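Long-range contacts in putative curved DNA-binding protein (Chaetomium thermophilum var. thermophilum DSM 1495, PDB 4IPA), which is a thermophilic Arx1 associated with ribosome biogenesis, built on the methionine aminopeptidase-like M24 fold, and perhaps able to bind DNA: residues F81-T86 with G128-D133; P95-R100 with R270-R275. All coordinates share one frame; numbering follows the deposited sequence.

Interaction 1 (F81-T86 with G128-D133)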
loop_
_atom_site.group_PDB
_atom_site.type_symbol
_atom_site.label_atom_id
_atom_site.label_comp_id
_atom_site.label_asym_id
_atom_site.label_seq_id
_atom_site.Cartn_x
_atom_site.Cartn_y
_atom_site.Cartn_z
ATOM N N PHE A 81 11.991 8.354 3.732
ATOM C CA PHE A 81 10.769 7.815 3.132
ATOM C C PHE A 81 10.784 6.272 3.118
ATOM O O PHE A 81 11.807 5.664 2.835
ATOM C CB PHE A 81 10.637 8.286 1.677
ATOM C CG PHE A 81 10.380 9.759 1.517
ATOM C CD1 PHE A 81 11.393 10.690 1.739
ATOM C CD2 PHE A 81 9.131 10.217 1.113
ATOM C CE1 PHE A 81 11.159 12.048 1.576
ATOM C CE2 PHE A 81 8.895 11.580 0.950
ATOM C CZ PHE A 81 9.907 12.494 1.183
ATOM N N SER A 82 9.651 5.644 3.411
ATOM C CA SER A 82 9.455 4.250 3.044
ATOM C C SER A 82 8.722 4.213 1.695
ATOM O O SER A 82 8.680 3.189 1.029
ATOM C CB SER A 82 8.649 3.492 4.112
ATOM O OG SER A 82 7.319 3.996 4.220
ATOM N N HIS A 83 8.154 5.344 1.284
ATOM C CA HIS A 83 7.389 5.391 0.030
ATOM C C HIS A 83 7.086 6.827 -0.319
ATOM O O HIS A 83 6.554 7.567 0.515
ATOM C CB HIS A 83 6.070 4.625 0.165
ATOM C CG HIS A 83 5.444 4.230 -1.141
ATOM N ND1 HIS A 83 4.728 5.113 -1.930
ATOM C CD2 HIS A 83 5.392 3.032 -1.782
ATOM C CE1 HIS A 83 4.280 4.481 -3.002
ATOM N NE2 HIS A 83 4.671 3.216 -2.941
ATOM N N PRO A 84 7.397 7.224 -1.561
ATOM C CA PRO A 84 7.112 8.580 -2.036
ATOM C C PRO A 84 5.619 8.885 -1.944
ATOM O O PRO A 84 4.804 7.962 -1.986
ATOM C CB PRO A 84 7.529 8.520 -3.509
ATOM C CG PRO A 84 7.360 7.095 -3.878
ATOM C CD PRO A 84 7.824 6.339 -2.658
ATOM N N THR A 85 5.271 10.161 -1.803
ATOM C CA THR A 85 3.883 10.577 -1.874
ATOM C C THR A 85 3.359 10.298 -3.276
ATOM O O THR A 85 3.933 10.746 -4.262
ATOM C CB THR A 85 3.734 12.084 -1.630
ATOM O OG1 THR A 85 4.207 12.420 -0.320
ATOM C CG2 THR A 85 2.277 12.491 -1.759
ATOM N N THR A 86 2.284 9.535 -3.382
ATOM C CA THR A 86 1.736 9.275 -4.704
ATOM C C THR A 86 0.243 9.532 -4.679
ATOM O O THR A 86 -0.413 9.348 -3.657
ATOM C CB THR A 86 1.996 7.836 -5.171
ATOM O OG1 THR A 86 1.419 6.929 -4.225
ATOM C CG2 THR A 86 3.496 7.574 -5.322
ATOM N N GLY A 128 9.969 0.675 8.203
ATOM C CA GLY A 128 9.037 1.496 7.458
ATOM C C GLY A 128 7.576 1.121 7.612
ATOM O O GLY A 128 7.234 -0.052 7.827
ATOM N N THR A 129 6.715 2.128 7.519
ATOM C CA THR A 129 5.281 1.904 7.462
ATOM C C THR A 129 4.794 2.520 6.167
ATOM O O THR A 129 5.080 3.680 5.893
ATOM C CB THR A 129 4.546 2.625 8.614
ATOM O OG1 THR A 129 4.843 4.023 8.538
ATOM C CG2 THR A 129 5.007 2.090 9.973
ATOM N N ILE A 130 4.072 1.749 5.370
ATOM C CA ILE A 130 3.448 2.275 4.165
ATOM C C ILE A 130 1.931 2.280 4.379
ATOM O O ILE A 130 1.380 1.325 4.938
ATOM C CB ILE A 130 3.840 1.442 2.916
ATOM C CG1 ILE A 130 5.365 1.396 2.773
ATOM C CG2 ILE A 130 3.210 2.025 1.645
ATOM C CD1 ILE A 130 5.860 0.575 1.586
ATOM N N VAL A 131 1.268 3.366 3.980
ATOM C CA VAL A 131 -0.182 3.478 4.116
ATOM C C VAL A 131 -0.799 3.860 2.781
ATOM O O VAL A 131 -0.180 4.564 1.990
ATOM C CB VAL A 131 -0.609 4.564 5.162
ATOM C CG1 VAL A 131 -0.098 4.233 6.540
ATOM C CG2 VAL A 131 -0.121 5.945 4.750
ATOM N N CYS A 132 -2.020 3.395 2.538
ATOM C CA CYS A 132 -2.777 3.808 1.366
ATOM C C CYS A 132 -4.249 3.913 1.737
ATOM O O CYS A 132 -4.836 2.946 2.229
ATOM C CB CYS A 132 -2.615 2.828 0.198
ATOM S SG CYS A 132 -3.596 3.269 -1.312
ATOM N N ASP A 133 -4.822 5.093 1.499
ATOM C CA ASP A 133 -6.256 5.322 1.629
ATOM C C ASP A 133 -6.783 5.614 0.219
ATOM O O ASP A 133 -6.046 6.101 -0.647
ATOM C CB ASP A 133 -6.520 6.528 2.563
ATOM C CG ASP A 133 -7.990 6.615 3.052
ATOM O OD1 ASP A 133 -8.765 5.648 2.854
ATOM O OD2 ASP A 133 -8.360 7.658 3.659
#
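Ser82 and His83 meet Gly128, Thr129 and Ile130 although strand 115-124 separates the two strands in the sheet order. With chi1 at 65°, the Ser82 hydroxyl sits between its own backbone N and carbonyl carbon and faces Thr129, so that OG lies 2.8 Å from Thr129 O. The carbonyl of Ala122, on the central strand, also lies within bonding reach, and the single hydroxyl proton could serve either oxygen. A serine suits this spot, being small and polar enough to meet buried carbonyls. Gly128 is equally apt: Ser82 CB packs 3.9 Å from Gly128 CA, on the side where any other residue type would carry its beta carbon.

Ile130 supplies the apolar half. Its CG1 lies 3.6 Å from Ser82 OG, while its CG2 branch approaches His83 CB at 4.1 Å. The two side chains cross at about a right angle, and the isoleucine methyl meets the imidazole obliquely. The ring is steadied from within its own segment: His83 ND1 donates over 2.9 Å to a lone pair of Pro84 O, in the carbonyl plane, with an N-H...O angle of 154°; the acceptor is tilted 15° out of the ring plane. This bond limits rotation of the ring and leaves the CD2 side next to Ile130.

Ser82 and His83 both face Gly121 of the central strand, forming a classic beta bulge where the chain turns a corner. The bulge brings one outer strand of an antiparallel three-stranded sheet against the other, inside the pita-bread fold of the M24 family.

Interaction 2 (P95-R100 with R270-R275). With SO4 (sulfate ion), chain E.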
loop_
_atom_site.group_PDB
_atom_site.type_symbol
_atom_site.label_atom_id
_atom_site.label_comp_id
_atom_site.label_asym_id
_atom_site.label_seq_id
_atom_site.Cartn_x
_atom_site.Cartn_y
_atom_site.Cartn_z
ATOM N N PRO A 95 1.207 3.120 -7.994
ATOM C CA PRO A 95 1.162 4.441 -7.350
ATOM C C PRO A 95 1.767 5.498 -8.279
ATOM O O PRO A 95 2.873 5.292 -8.772
ATOM C CB PRO A 95 2.035 4.259 -6.103
ATOM C CG PRO A 95 2.001 2.794 -5.821
ATOM C CD PRO A 95 1.859 2.097 -7.154
ATOM N N TYR A 96 1.052 6.603 -8.491
ATOM C CA TYR A 96 1.406 7.607 -9.482
ATOM C C TYR A 96 2.189 8.781 -8.876
ATOM O O TYR A 96 1.787 9.343 -7.854
ATOM C CB TYR A 96 0.125 8.121 -10.150
ATOM C CG TYR A 96 0.343 8.963 -11.384
ATOM C CD1 TYR A 96 1.116 8.495 -12.440
ATOM C CD2 TYR A 96 -0.249 10.212 -11.508
ATOM C CE1 TYR A 96 1.313 9.266 -13.584
ATOM C CE2 TYR A 96 -0.060 10.984 -12.636
ATOM C CZ TYR A 96 0.720 10.505 -13.679
ATOM O OH TYR A 96 0.906 11.277 -14.813
ATOM N N THR A 97 3.298 9.156 -9.511
ATOM C CA THR A 97 4.128 10.269 -9.032
ATOM C C THR A 97 5.026 10.802 -10.161
ATOM O O THR A 97 6.216 10.512 -10.214
ATOM C CB THR A 97 4.962 9.883 -7.770
ATOM O OG1 THR A 97 5.976 10.866 -7.521
ATOM C CG2 THR A 97 5.621 8.522 -7.940
ATOM N N PRO A 98 4.442 11.610 -11.063
ATOM C CA PRO A 98 5.061 11.944 -12.353
ATOM C C PRO A 98 6.188 12.983 -12.289
ATOM O O PRO A 98 6.367 13.660 -11.274
ATOM C CB PRO A 98 3.882 12.478 -13.164
ATOM C CG PRO A 98 3.001 13.120 -12.147
ATOM C CD PRO A 98 3.150 12.291 -10.878
ATOM N N LEU A 99 6.947 13.099 -13.378
ATOM C CA LEU A 99 7.999 14.126 -13.480
ATOM C C LEU A 99 7.429 15.513 -13.753
ATOM O O LEU A 99 6.432 15.659 -14.458
ATOM C CB LEU A 99 8.998 13.780 -14.571
ATOM C CG LEU A 99 9.791 12.492 -14.351
ATOM C CD1 LEU A 99 10.862 12.340 -15.413
ATOM C CD2 LEU A 99 10.410 12.498 -12.959
ATOM N N ARG A 100 8.068 16.531 -13.199
ATOM C CA ARG A 100 7.687 17.908 -13.503
ATOM C C ARG A 100 7.986 18.269 -14.963
ATOM O O ARG A 100 7.232 19.028 -15.579
ATOM C CB ARG A 100 8.361 18.907 -12.545
ATOM C CG ARG A 100 7.848 20.328 -12.715
ATOM C CD ARG A 100 8.124 21.212 -11.501
ATOM N NE ARG A 100 7.179 20.993 -10.408
ATOM C CZ ARG A 100 5.896 21.347 -10.434
ATOM N NH1 ARG A 100 5.379 21.924 -11.510
ATOM N NH2 ARG A 100 5.119 21.111 -9.384
ATOM N N ARG A 270 5.232 7.457 -17.948
ATOM C CA ARG A 270 6.594 7.123 -17.603
ATOM C C ARG A 270 6.670 6.450 -16.217
ATOM O O ARG A 270 6.066 6.918 -15.250
ATOM C CB ARG A 270 7.399 8.414 -17.627
ATOM C CG ARG A 270 8.816 8.327 -17.135
ATOM C CD ARG A 270 9.452 9.707 -17.272
ATOM N NE ARG A 270 10.578 9.588 -18.167
ATOM C CZ ARG A 270 10.723 10.219 -19.318
ATOM N NH1 ARG A 270 9.825 11.098 -19.750
ATOM N NH2 ARG A 270 11.811 9.976 -20.025
ATOM N N ALA A 271 7.394 5.340 -16.139
ATOM C CA ALA A 271 7.686 4.692 -14.856
ATOM C C ALA A 271 8.629 5.574 -14.037
ATOM O O ALA A 271 9.800 5.765 -14.421
ATOM C CB ALA A 271 8.324 3.341 -15.089
ATOM N N THR A 272 8.140 6.113 -12.919
ATOM C CA THR A 272 8.990 6.930 -12.055
ATOM C C THR A 272 9.264 6.272 -10.719
ATOM O O THR A 272 10.246 6.599 -10.054
ATOM C CB THR A 272 8.396 8.330 -11.825
ATOM O OG1 THR A 272 7.119 8.206 -11.178
ATOM C CG2 THR A 272 8.245 9.077 -13.174
ATOM N N LEU A 273 8.401 5.345 -10.324
ATOM C CA LEU A 273 8.545 4.670 -9.038
ATOM C C LEU A 273 9.562 3.532 -9.123
ATOM O O LEU A 273 9.440 2.652 -9.962
ATOM C CB LEU A 273 7.188 4.142 -8.572
ATOM C CG LEU A 273 7.125 3.502 -7.185
ATOM C CD1 LEU A 273 7.339 4.579 -6.125
ATOM C CD2 LEU A 273 5.783 2.817 -6.988
ATOM N N HIS A 274 10.572 3.559 -8.258
ATOM C CA HIS A 274 11.660 2.577 -8.297
ATOM C C HIS A 274 12.176 2.301 -6.880
ATOM O O HIS A 274 11.805 2.982 -5.933
ATOM C CB HIS A 274 12.860 3.099 -9.121
ATOM C CG HIS A 274 12.526 3.518 -10.522
ATOM N ND1 HIS A 274 13.030 2.865 -11.631
ATOM C CD2 HIS A 274 11.785 4.549 -10.990
ATOM C CE1 HIS A 274 12.590 3.465 -12.725
ATOM N NE2 HIS A 274 11.827 4.480 -12.367
ATOM N N ARG A 275 13.047 1.309 -6.744
ATOM C CA ARG A 275 13.796 1.116 -5.504
ATOM C C ARG A 275 15.108 0.391 -5.779
ATOM O O ARG A 275 15.201 -0.415 -6.704
ATOM C CB ARG A 275 12.967 0.359 -4.455
ATOM C CG ARG A 275 12.974 -1.146 -4.598
ATOM C CD ARG A 275 12.289 -1.790 -3.397
ATOM N NE ARG A 275 12.247 -3.241 -3.516
ATOM C CZ ARG A 275 13.215 -4.058 -3.099
ATOM N NH1 ARG A 275 14.311 -3.573 -2.529
ATOM N NH2 ARG A 275 13.088 -5.366 -3.258
HETATM S S SO4 E . 12.915 11.093 -22.846
HETATM O O1 SO4 E . 11.532 11.491 -23.100
HETATM O O2 SO4 E . 12.924 9.836 -22.120
HETATM O O3 SO4 E . 13.624 10.917 -24.113
HETATM O O4 SO4 E . 13.582 12.125 -22.063
HETATM O O HOH W 1 4.457 7.976 -11.879
#
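Thr272 meets Thr97 through its hydroxyl, which donates to Thr97 O over an OG1-O distance of 2.7 Å. The donor stands well above the carbonyl plane, 55° out of it, instead of following a lone pair. One water completes the link: it accepts from Thr97 N at 2.9 Å and donates to Thr272 OG1 at 2.8 Å. The threonine hydroxyl is thus both donor and acceptor, and holds Thr97 O directly and Thr97 N through the water, in a loop without regular strand pairing. A valine in place of Thr272 would keep the bulk but would probably leave Thr97 O without this donor and the water without this acceptor.

The methyl of Thr272 faces the other way along the loop, with CG2 3.9 Å from Leu99 CG as the two side chains slide past each other in opposite directions. Beyond it, Leu99 CD1 packs 3.5 Å from Arg270 CD, so the leucine uses the aliphatic part of the arginine as cover. At the opposite end of the contact, Pro95 CG rests 4.0 Å from Leu273 CD2, a purely apolar touch between a rigid ring and one methyl of a branched side chain.

Further out, Thr97 OG1 hydrogen-bonds with Ser305 OG; at chi1 167° it points away from the backbone N, which places CG2 beside Thr272 OG1. The Arg270 guanidinium forms a salt bridge with Asp102; a sulfate, probably from the crystallisation liquor, lies at its edge, although the modelled approach is too short to trust in detail. Here the loop between strands 79-88 and 115-124 is fastened to the lead-in of strand 273-276, the central strand of a small antiparallel three-stranded sheet.

Overall arrangement
Interaction 1 is wholly buried near the middle of the chain, whereas interaction 2 lies farther out and has a buried threonine pair in the middle and partly exposed Pro95 and Arg270 towards its ends. Their centres are about 14 Å apart, and they touch directly: Pro84 CG packs 3.4 Å from Leu273 CD1, and Thr86 CG2 lies 3.5 Å from Thr97 CG2. Strand 79-88 therefore takes part in one contact and borders the other. The chemistry follows location. Interaction 1 sets a serine and a glycine, with a histidine and an isoleucine, round a bulge within one sheet; interaction 2 joins a loop to a different sheet through a hydroxyl, a water and apolar contacts, Arg270 pairing its charge outside the two segments.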